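Local structure of putative vitamin-B12 independent methionine synthase family protein (Listeria monocytogenes, 1YPX) at residues A[77-82]-A[112-117]; A[121-126]-A[131-136]; A[23-28]-A[36-41]. The protein probably transfers a methyl group from a methylated folate to homocysteine without cobalamin, making methionine, a reaction thought to depend on zinc. One frame throughout, in Å; residues are numbered along the deposited sequence.

Contact 1: A[77-82]-A[112-117]; sequences ENLDGV and TTHPFI
Van der Waals contact carries most of the pairing between Asn-78 and His-114. Asn-78 CB lies over one face of the imidazole, 3.3 Å from His-114 CD2. The first torsion of Asn-78 (chi1 -86°) sets CG anti to the carbonyl carbon, and from there CG meets the neighbouring proline, with Pro-115 CD 3.6 Å away and the two side chains crossing at a slant. Leu-79 adds a looser touch, its CD2 standing 4.3 Å from His-114 CD2.

Two hydrogen bonds hold the ring, one at each nitrogen. Phe-116 N donates to His-114 ND1 at 3.1 Å, nearly straight (164°) and 2° from the ring plane, a capping bond at the start of helix 116-127. NE2 is bonded to the carbonyl oxygen of Phe-75. A water makes a third link, accepting from Thr-112 N (2.9 Å) and giving a weak bond to Asn-78 O.

Leu-79 to Val-82 forms a type II turn leading into strand 82-84, with Gly-81 at positive phi. Because ND1 accepts while NE2 faces a carbonyl, the imidazole is probably the neutral NE2-H tautomer, its rotation fixed from both nitrogens, linking the end of helix 73-76 to the beginning of helix 116-127, with Asn-78 packed on its face.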
loop_
_atom_site.group_PDB
_atom_site.type_symbol
_atom_site.label_atom_id
_atom_site.label_comp_id
_atom_site.label_asym_id
_atom_site.label_seq_id
_atom_site.Cartn_x
_atom_site.Cartn_y
_atom_site.Cartn_z
ATOM N N GLU A 77 -3.962 -15.634 2.548
ATOM C CA GLU A 77 -4.173 -17.071 2.438
ATOM C C GLU A 77 -2.857 -17.835 2.590
ATOM O O GLU A 77 -2.856 -19.059 2.705
ATOM C CB GLU A 77 -4.813 -17.431 1.095
ATOM C CG GLU A 77 -3.858 -17.363 -0.082
ATOM C CD GLU A 77 -4.384 -18.099 -1.302
ATOM O OE1 GLU A 77 -4.680 -19.314 -1.178
ATOM O OE2 GLU A 77 -4.492 -17.471 -2.384
ATOM N N ASN A 78 -1.739 -17.113 2.581
ATOM C CA ASN A 78 -0.434 -17.737 2.736
ATOM C C ASN A 78 0.083 -17.586 4.151
ATOM O O ASN A 78 1.268 -17.724 4.410
ATOM C CB ASN A 78 0.577 -17.151 1.756
ATOM C CG ASN A 78 0.539 -17.833 0.416
ATOM O OD1 ASN A 78 0.117 -17.246 -0.569
ATOM N ND2 ASN A 78 0.973 -19.086 0.374
ATOM N N LEU A 79 -0.813 -17.277 5.065
ATOM C CA LEU A 79 -0.450 -17.159 6.458
ATOM C C LEU A 79 -1.020 -18.426 7.095
ATOM O O LEU A 79 -2.135 -18.844 6.765
ATOM C CB LEU A 79 -1.096 -15.914 7.071
ATOM C CG LEU A 79 -0.547 -14.555 6.636
ATOM C CD1 LEU A 79 -1.465 -13.446 7.149
ATOM C CD2 LEU A 79 0.889 -14.362 7.182
ATOM N N ASP A 80 -0.249 -19.042 7.986
ATOM C CA ASP A 80 -0.692 -20.254 8.673
ATOM C C ASP A 80 -1.997 -19.924 9.408
ATOM O O ASP A 80 -2.151 -18.830 9.948
ATOM C CB ASP A 80 0.398 -20.729 9.660
ATOM C CG ASP A 80 -0.040 -21.942 10.516
ATOM O OD1 ASP A 80 -0.967 -21.793 11.357
ATOM O OD2 ASP A 80 0.552 -23.046 10.363
ATOM N N GLY A 81 -2.943 -20.864 9.394
ATOM C CA GLY A 81 -4.216 -20.664 10.062
ATOM C C GLY A 81 -5.257 -19.972 9.204
ATOM O O GLY A 81 -6.388 -19.755 9.649
ATOM N N VAL A 82 -4.876 -19.621 7.977
ATOM C CA VAL A 82 -5.761 -18.932 7.026
ATOM C C VAL A 82 -5.753 -19.683 5.698
ATOM O O VAL A 82 -4.745 -20.286 5.325
ATOM C CB VAL A 82 -5.285 -17.481 6.730
ATOM C CG1 VAL A 82 -6.294 -16.776 5.837
ATOM C CG2 VAL A 82 -5.070 -16.719 8.019
ATOM N N THR A 112 5.636 -18.227 8.566
ATOM C CA THR A 112 6.823 -19.068 8.538
ATOM C C THR A 112 7.561 -18.903 7.230
ATOM O O THR A 112 8.691 -18.417 7.185
ATOM C CB THR A 112 6.455 -20.545 8.683
ATOM O OG1 THR A 112 5.922 -20.773 9.991
ATOM C CG2 THR A 112 7.676 -21.418 8.466
ATOM N N THR A 113 6.914 -19.331 6.160
ATOM C CA THR A 113 7.497 -19.231 4.840
ATOM C C THR A 113 6.428 -18.724 3.894
ATOM O O THR A 113 5.504 -19.456 3.539
ATOM C CB THR A 113 7.983 -20.594 4.361
ATOM O OG1 THR A 113 6.932 -21.556 4.533
ATOM C CG2 THR A 113 9.210 -21.023 5.151
ATOM N N HIS A 114 6.551 -17.465 3.496
ATOM C CA HIS A 114 5.590 -16.855 2.585
ATOM C C HIS A 114 6.231 -16.705 1.204
ATOM O O HIS A 114 7.438 -16.513 1.091
ATOM C CB HIS A 114 5.157 -15.489 3.136
ATOM C CG HIS A 114 3.817 -15.033 2.645
ATOM N ND1 HIS A 114 3.618 -14.523 1.380
ATOM C CD2 HIS A 114 2.610 -14.998 3.259
ATOM C CE1 HIS A 114 2.346 -14.192 1.237
ATOM N NE2 HIS A 114 1.715 -14.470 2.360
ATOM N N PRO A 115 5.430 -16.831 0.132
ATOM C CA PRO A 115 5.914 -16.703 -1.250
ATOM C C PRO A 115 6.324 -15.270 -1.598
ATOM O O PRO A 115 7.094 -15.045 -2.536
ATOM C CB PRO A 115 4.719 -17.158 -2.079
ATOM C CG PRO A 115 4.015 -18.080 -1.171
ATOM C CD PRO A 115 4.067 -17.380 0.143
ATOM N N PHE A 116 5.799 -14.305 -0.849
ATOM C CA PHE A 116 6.109 -12.904 -1.080
ATOM C C PHE A 116 7.565 -12.565 -0.807
ATOM O O PHE A 116 8.046 -11.533 -1.250
ATOM C CB PHE A 116 5.197 -12.018 -0.221
ATOM C CG PHE A 116 3.837 -11.788 -0.814
ATOM C CD1 PHE A 116 3.207 -12.787 -1.545
ATOM C CD2 PHE A 116 3.174 -10.577 -0.610
ATOM C CE1 PHE A 116 1.929 -12.595 -2.073
ATOM C CE2 PHE A 116 1.891 -10.359 -1.129
ATOM C CZ PHE A 116 1.269 -11.369 -1.861
ATOM N N ILE A 117 8.269 -13.437 -0.094
ATOM C CA ILE A 117 9.681 -13.199 0.226
ATOM C C ILE A 117 10.601 -13.289 -0.991
ATOM O O ILE A 117 11.492 -12.450 -1.162
ATOM C CB ILE A 117 10.183 -14.176 1.286
ATOM C CG1 ILE A 117 9.274 -14.104 2.518
ATOM C CG2 ILE A 117 11.604 -13.813 1.692
ATOM C CD1 ILE A 117 9.323 -12.762 3.228
HETATM O O HOH W 1 3.375 -19.046 6.869
#

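Contact 2: A[121-126]-A[131-136]; sequences IFLKEA and HVAKQT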
loop_
_atom_site.group_PDB
_atom_site.type_symbol
_atom_site.label_atom_id
_atom_site.label_comp_id
_atom_site.label_asym_id
_atom_site.label_seq_id
_atom_site.Cartn_x
_atom_site.Cartn_y
_atom_site.Cartn_z
ATOM N N ILE A 121 12.749 -10.421 -3.247
ATOM C CA ILE A 121 14.128 -10.655 -3.640
ATOM C C ILE A 121 14.224 -10.464 -5.163
ATOM O O ILE A 121 15.166 -9.851 -5.668
ATOM C CB ILE A 121 14.561 -12.103 -3.269
ATOM C CG1 ILE A 121 14.533 -12.290 -1.760
ATOM C CG2 ILE A 121 15.954 -12.396 -3.772
ATOM C CD1 ILE A 121 14.691 -13.739 -1.336
ATOM N N PHE A 122 13.247 -10.985 -5.894
ATOM C CA PHE A 122 13.261 -10.835 -7.345
ATOM C C PHE A 122 13.174 -9.375 -7.747
ATOM O O PHE A 122 13.970 -8.901 -8.551
ATOM C CB PHE A 122 12.089 -11.561 -7.979
ATOM C CG PHE A 122 12.021 -11.389 -9.455
ATOM C CD1 PHE A 122 12.807 -12.170 -10.286
ATOM C CD2 PHE A 122 11.186 -10.430 -10.019
ATOM C CE1 PHE A 122 12.762 -12.005 -11.661
ATOM C CE2 PHE A 122 11.134 -10.256 -11.401
ATOM C CZ PHE A 122 11.924 -11.045 -12.226
ATOM N N LEU A 123 12.178 -8.678 -7.204
ATOM C CA LEU A 123 11.976 -7.271 -7.487
ATOM C C LEU A 123 13.233 -6.514 -7.134
ATOM O O LEU A 123 13.771 -5.786 -7.955
ATOM C CB LEU A 123 10.825 -6.703 -6.658
ATOM C CG LEU A 123 10.760 -5.171 -6.763
ATOM C CD1 LEU A 123 9.912 -4.809 -7.949
ATOM C CD2 LEU A 123 10.222 -4.525 -5.491
ATOM N N LYS A 124 13.686 -6.686 -5.897
ATOM C CA LYS A 124 14.876 -6.011 -5.415
ATOM C C LYS A 124 16.012 -6.176 -6.412
ATOM O O LYS A 124 16.761 -5.235 -6.677
ATOM C CB LYS A 124 15.290 -6.586 -4.069
ATOM C CG LYS A 124 16.605 -6.061 -3.558
ATOM C CD LYS A 124 16.398 -5.141 -2.411
ATOM C CE LYS A 124 17.722 -4.672 -1.869
ATOM N NZ LYS A 124 17.509 -3.547 -0.899
ATOM N N GLU A 125 16.131 -7.374 -6.963
ATOM C CA GLU A 125 17.164 -7.673 -7.940
ATOM C C GLU A 125 17.099 -6.712 -9.122
ATOM O O GLU A 125 18.098 -6.092 -9.480
ATOM C CB GLU A 125 17.004 -9.104 -8.455
ATOM C CG GLU A 125 17.823 -9.395 -9.709
ATOM C CD GLU A 125 17.080 -10.261 -10.726
ATOM O OE1 GLU A 125 15.906 -9.937 -11.051
ATOM O OE2 GLU A 125 17.682 -11.257 -11.214
ATOM N N ALA A 126 15.916 -6.593 -9.718
ATOM C CA ALA A 126 15.712 -5.734 -10.880
ATOM C C ALA A 126 15.775 -4.229 -10.634
ATOM O O ALA A 126 16.047 -3.465 -11.554
ATOM C CB ALA A 126 14.393 -6.070 -11.521
ATOM N N HIS A 131 17.837 2.919 -6.837
ATOM C CA HIS A 131 16.412 3.112 -6.614
ATOM C C HIS A 131 15.996 2.287 -5.411
ATOM O O HIS A 131 16.777 1.470 -4.921
ATOM C CB HIS A 131 15.616 2.653 -7.835
ATOM C CG HIS A 131 16.102 3.227 -9.126
ATOM N ND1 HIS A 131 17.291 2.846 -9.712
ATOM C CD2 HIS A 131 15.565 4.166 -9.940
ATOM C CE1 HIS A 131 17.464 3.525 -10.832
ATOM N NE2 HIS A 131 16.430 4.334 -10.992
ATOM N N VAL A 132 14.770 2.487 -4.937
ATOM C CA VAL A 132 14.290 1.727 -3.787
ATOM C C VAL A 132 13.110 0.824 -4.145
ATOM O O VAL A 132 12.148 1.255 -4.775
ATOM C CB VAL A 132 13.872 2.652 -2.613
ATOM C CG1 VAL A 132 13.341 1.811 -1.464
ATOM C CG2 VAL A 132 15.051 3.480 -2.143
ATOM N N ALA A 133 13.189 -0.435 -3.739
ATOM C CA ALA A 133 12.119 -1.382 -4.021
ATOM C C ALA A 133 10.989 -1.189 -3.019
ATOM O O ALA A 133 11.220 -1.218 -1.816
ATOM C CB ALA A 133 12.645 -2.819 -3.948
ATOM N N LYS A 134 9.773 -0.988 -3.512
ATOM C CA LYS A 134 8.624 -0.807 -2.638
ATOM C C LYS A 134 7.769 -2.080 -2.657
ATOM O O LYS A 134 7.463 -2.616 -3.724
ATOM C CB LYS A 134 7.805 0.401 -3.104
ATOM C CG LYS A 134 6.579 0.716 -2.252
ATOM C CD LYS A 134 5.910 2.013 -2.705
ATOM C CE LYS A 134 4.647 2.307 -1.907
ATOM N NZ LYS A 134 4.044 3.625 -2.270
ATOM N N GLN A 135 7.408 -2.577 -1.482
ATOM C CA GLN A 135 6.589 -3.781 -1.378
ATOM C C GLN A 135 5.256 -3.418 -0.712
ATOM O O GLN A 135 5.241 -2.696 0.281
ATOM C CB GLN A 135 7.334 -4.852 -0.554
ATOM C CG GLN A 135 6.513 -6.091 -0.155
ATOM C CD GLN A 135 6.058 -6.913 -1.343
ATOM O OE1 GLN A 135 6.849 -7.591 -1.991
ATOM N NE2 GLN A 135 4.774 -6.861 -1.627
ATOM N N THR A 136 4.146 -3.898 -1.263
ATOM C CA THR A 136 2.831 -3.606 -0.699
ATOM C C THR A 136 2.142 -4.892 -0.242
ATOM O O THR A 136 2.152 -5.897 -0.953
ATOM C CB THR A 136 1.876 -2.928 -1.758
ATOM O OG1 THR A 136 1.515 -3.884 -2.773
ATOM C CG2 THR A 136 2.558 -1.744 -2.437
#
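Leu-123 meets Ala-133 where helix 116-127 lies against strand 132-138. The touching branch is CD2, which sits 3.3 Å from Ala-133 CB, while Leu-123 CG follows at 4.1 Å. The same methyl also rests 3.8 Å from Lys-134 O, a contact with the strand backbone. Beside it, Lys-124 offers main chain instead of side chain: its CA is 4.2 Å from Ala-133 CB. No hydrogen bond passes between the two segments.

Leu-123 reaches the strand because its CG lies anti to the backbone N (chi1 170°), carrying the branch out from the helix. Ala-133 is short enough to let the helix backbone come near, with 5.6 Å between the CA atoms of Lys-124 and Ala-133. Phe-120 and Val-127 of the same helix also touch Ala-133, so its methyl meets helix residues both before and after Leu-123 in the chain.

In the strand, Val-132 and Lys-134 turn away from the helix and Ala-133 turns toward it, the alternation expected of a TIM-like barrel strand with one face under a helix and the other facing inward. Helix 116-127 here precedes strand 132-138 in a beta-alpha-beta crossover from strand 60-61, its parallel neighbour, which pairs through Ile-61 with Val-132 and Lys-134.

At the far end of its extended side chain, Lys-134 NZ is hydrogen-bonded to His-11 O, Gln-185 OE1 and Tyr-183 OH. Between these two segments the helix side of the strand is thus met by apolar contact, without a hydrogen bond, whereas the other side carries Lys-134, whose amine is held by three oxygens that probably fix the end of its long side chain.

Contact 3: A[23-28]-A[36-41]; sequences DAREKF and LELRKI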
loop_
_atom_site.group_PDB
_atom_site.type_symbol
_atom_site.label_atom_id
_atom_site.label_comp_id
_atom_site.label_asym_id
_atom_site.label_seq_id
_atom_site.Cartn_x
_atom_site.Cartn_y
_atom_site.Cartn_z
ATOM N N ASP A 23 -2.287 -12.467 -21.127
ATOM C CA ASP A 23 -2.346 -13.708 -21.903
ATOM C C ASP A 23 -1.912 -14.904 -21.059
ATOM O O ASP A 23 -2.582 -15.944 -21.028
ATOM C CB ASP A 23 -1.437 -13.598 -23.139
ATOM C CG ASP A 23 -2.034 -12.726 -24.247
ATOM O OD1 ASP A 23 -1.308 -12.440 -25.226
ATOM O OD2 ASP A 23 -3.221 -12.335 -24.151
ATOM N N ALA A 24 -0.780 -14.744 -20.381
ATOM C CA ALA A 24 -0.240 -15.790 -19.528
ATOM C C ALA A 24 -1.252 -16.243 -18.472
ATOM O O ALA A 24 -1.617 -17.417 -18.429
ATOM C CB ALA A 24 1.039 -15.303 -18.860
ATOM N N ARG A 25 -1.720 -15.320 -17.631
ATOM C CA ARG A 25 -2.678 -15.680 -16.584
ATOM C C ARG A 25 -3.881 -16.438 -17.133
ATOM O O ARG A 25 -4.566 -17.145 -16.393
ATOM C CB ARG A 25 -3.159 -14.437 -15.817
ATOM C CG ARG A 25 -2.065 -13.727 -15.018
ATOM C CD ARG A 25 -2.625 -12.723 -14.002
ATOM N NE ARG A 25 -3.368 -13.368 -12.918
ATOM C CZ ARG A 25 -2.825 -14.127 -11.965
ATOM N NH1 ARG A 25 -3.592 -14.668 -11.028
ATOM N NH2 ARG A 25 -1.518 -14.341 -11.935
ATOM N N GLU A 26 -4.138 -16.297 -18.430
ATOM C CA GLU A 26 -5.263 -16.986 -19.046
ATOM C C GLU A 26 -4.921 -18.441 -19.362
ATOM O O GLU A 26 -5.690 -19.348 -19.025
ATOM C CB GLU A 26 -5.712 -16.251 -20.313
ATOM C CG GLU A 26 -6.251 -14.840 -20.045
ATOM C CD GLU A 26 -7.024 -14.255 -21.223
ATOM O OE1 GLU A 26 -6.461 -14.203 -22.341
ATOM O OE2 GLU A 26 -8.195 -13.848 -21.026
ATOM N N LYS A 27 -3.771 -18.664 -19.999
ATOM C CA LYS A 27 -3.333 -20.022 -20.340
ATOM C C LYS A 27 -3.150 -20.867 -19.082
ATOM O O LYS A 27 -3.349 -22.086 -19.105
ATOM C CB LYS A 27 -2.009 -19.998 -21.116
ATOM C CG LYS A 27 -2.112 -19.507 -22.556
ATOM C CD LYS A 27 -0.745 -19.508 -23.245
ATOM C CE LYS A 27 -0.834 -18.973 -24.670
ATOM N NZ LYS A 27 -1.420 -17.597 -24.721
ATOM N N PHE A 28 -2.766 -20.216 -17.987
ATOM C CA PHE A 28 -2.565 -20.916 -16.726
ATOM C C PHE A 28 -3.842 -21.604 -16.256
ATOM O O PHE A 28 -3.883 -22.826 -16.131
ATOM C CB PHE A 28 -2.089 -19.952 -15.644
ATOM C CG PHE A 28 -2.059 -20.561 -14.274
ATOM C CD1 PHE A 28 -1.204 -21.622 -13.991
ATOM C CD2 PHE A 28 -2.902 -20.090 -13.274
ATOM C CE1 PHE A 28 -1.188 -22.204 -12.731
ATOM C CE2 PHE A 28 -2.894 -20.666 -12.010
ATOM C CZ PHE A 28 -2.034 -21.727 -11.737
ATOM N N LEU A 36 4.578 -23.196 -12.371
ATOM C CA LEU A 36 6.029 -23.092 -12.434
ATOM C C LEU A 36 6.498 -22.507 -13.765
ATOM O O LEU A 36 7.674 -22.204 -13.920
ATOM C CB LEU A 36 6.666 -24.479 -12.217
ATOM C CG LEU A 36 6.099 -25.698 -12.970
ATOM C CD1 LEU A 36 7.212 -26.717 -13.224
ATOM C CD2 LEU A 36 4.965 -26.333 -12.178
ATOM N N GLU A 37 5.577 -22.334 -14.713
ATOM C CA GLU A 37 5.911 -21.795 -16.034
ATOM C C GLU A 37 5.435 -20.349 -16.169
ATOM O O GLU A 37 6.089 -19.511 -16.803
ATOM C CB GLU A 37 5.258 -22.657 -17.122
ATOM C CG GLU A 37 5.807 -22.469 -18.537
ATOM C CD GLU A 37 5.037 -23.274 -19.581
ATOM O OE1 GLU A 37 4.700 -24.449 -19.306
ATOM O OE2 GLU A 37 4.779 -22.736 -20.680
ATOM N N LEU A 38 4.277 -20.074 -15.575
ATOM C CA LEU A 38 3.674 -18.744 -15.579
ATOM C C LEU A 38 4.583 -17.741 -14.875
ATOM O O LEU A 38 4.540 -16.546 -15.154
ATOM C CB LEU A 38 2.321 -18.785 -14.855
ATOM C CG LEU A 38 1.716 -17.451 -14.404
ATOM C CD1 LEU A 38 1.353 -16.632 -15.636
ATOM C CD2 LEU A 38 0.480 -17.687 -13.544
ATOM N N ARG A 39 5.409 -18.230 -13.962
ATOM C CA ARG A 39 6.281 -17.335 -13.226
ATOM C C ARG A 39 7.318 -16.646 -14.096
ATOM O O ARG A 39 7.622 -15.465 -13.899
ATOM C CB ARG A 39 6.976 -18.078 -12.095
ATOM C CG ARG A 39 7.753 -17.133 -11.219
ATOM C CD ARG A 39 8.129 -17.738 -9.889
ATOM N NE ARG A 39 8.805 -16.742 -9.073
ATOM C CZ ARG A 39 8.196 -15.950 -8.197
ATOM N NH1 ARG A 39 8.907 -15.070 -7.505
ATOM N NH2 ARG A 39 6.893 -16.059 -7.990
ATOM N N LYS A 40 7.860 -17.388 -15.055
ATOM C CA LYS A 40 8.863 -16.844 -15.959
ATOM C C LYS A 40 8.329 -15.608 -16.665
ATOM O O LYS A 40 8.922 -14.537 -16.579
ATOM C CB LYS A 40 9.286 -17.900 -16.989
ATOM C CG LYS A 40 10.423 -18.829 -16.528
ATOM C CD LYS A 40 11.734 -18.057 -16.377
ATOM C CE LYS A 40 12.889 -18.946 -15.944
ATOM N NZ LYS A 40 14.119 -18.169 -15.586
ATOM N N ILE A 41 7.210 -15.749 -17.360
ATOM C CA ILE A 41 6.645 -14.609 -18.059
ATOM C C ILE A 41 6.481 -13.435 -17.086
ATOM O O ILE A 41 6.900 -12.311 -17.379
ATOM C CB ILE A 41 5.282 -14.956 -18.682
ATOM C CG1 ILE A 41 5.425 -16.154 -19.618
ATOM C CG2 ILE A 41 4.761 -13.762 -19.479
ATOM C CD1 ILE A 41 4.139 -16.936 -19.819
#
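Leu-38 reaches across from helix 35-56 to Ala-24 and Phe-28 of helix 19-30. Its CB is directed toward helix 19-30, and with CG anti to the backbone N (chi1 163°) the side chain extends across the gap before it forks. One branch, CD1, settles on Ala-24: it is 3.5 Å from Ala-24 CB and 3.9 Å from Arg-25 N, so it covers the methyl and the adjoining backbone together. The other branch, CD2, lies over one face of the Phe-28 ring, 3.9 Å from Phe-28 CG, the two side chains crossing at about a right angle.

The helices form an antiparallel helical hairpin, their short segments running at 176° with axes 9.8 Å apart and helix 35-56 following helix 19-30 after a short connection. Leu-38 CD2 has a further partner in Arg-25, which leaves its helix on the far side but bends back, bringing NH2 to 4.2 Å from Leu-38 CD2, at a slant to the guanidinium; the same NH2 makes a long, weak ion pair with Glu-42. One turn further along helix 35-56, Ile-41 CD1 shares Ala-24 CB with Leu-38 CD1, approaching that methyl at 3.6 Å.

Helix 116-127 joins contact 1 to contact 2: its start is capped in the first and its later turns pack on a barrel strand in the second. Their centres are 19 Å apart, yet they touch, Phe-116 CD2 lying 4.2 Å from Gln-135 NE2. Contact 3 stands about 21 Å from each, centre to centre, with nearest atoms about 5 Å away; Arg-39 of its second helix reaches helix 116-127 through a salt bridge to Asp-119, and further along helix 35-56, Asn-43 and Ile-46 touch Phe-122 of helix 116-127. In contact 2 the side chain of Lys-134 lies near, without touching, the possible, unconfirmed metal site of His-237, Cys-239 and Cys-334.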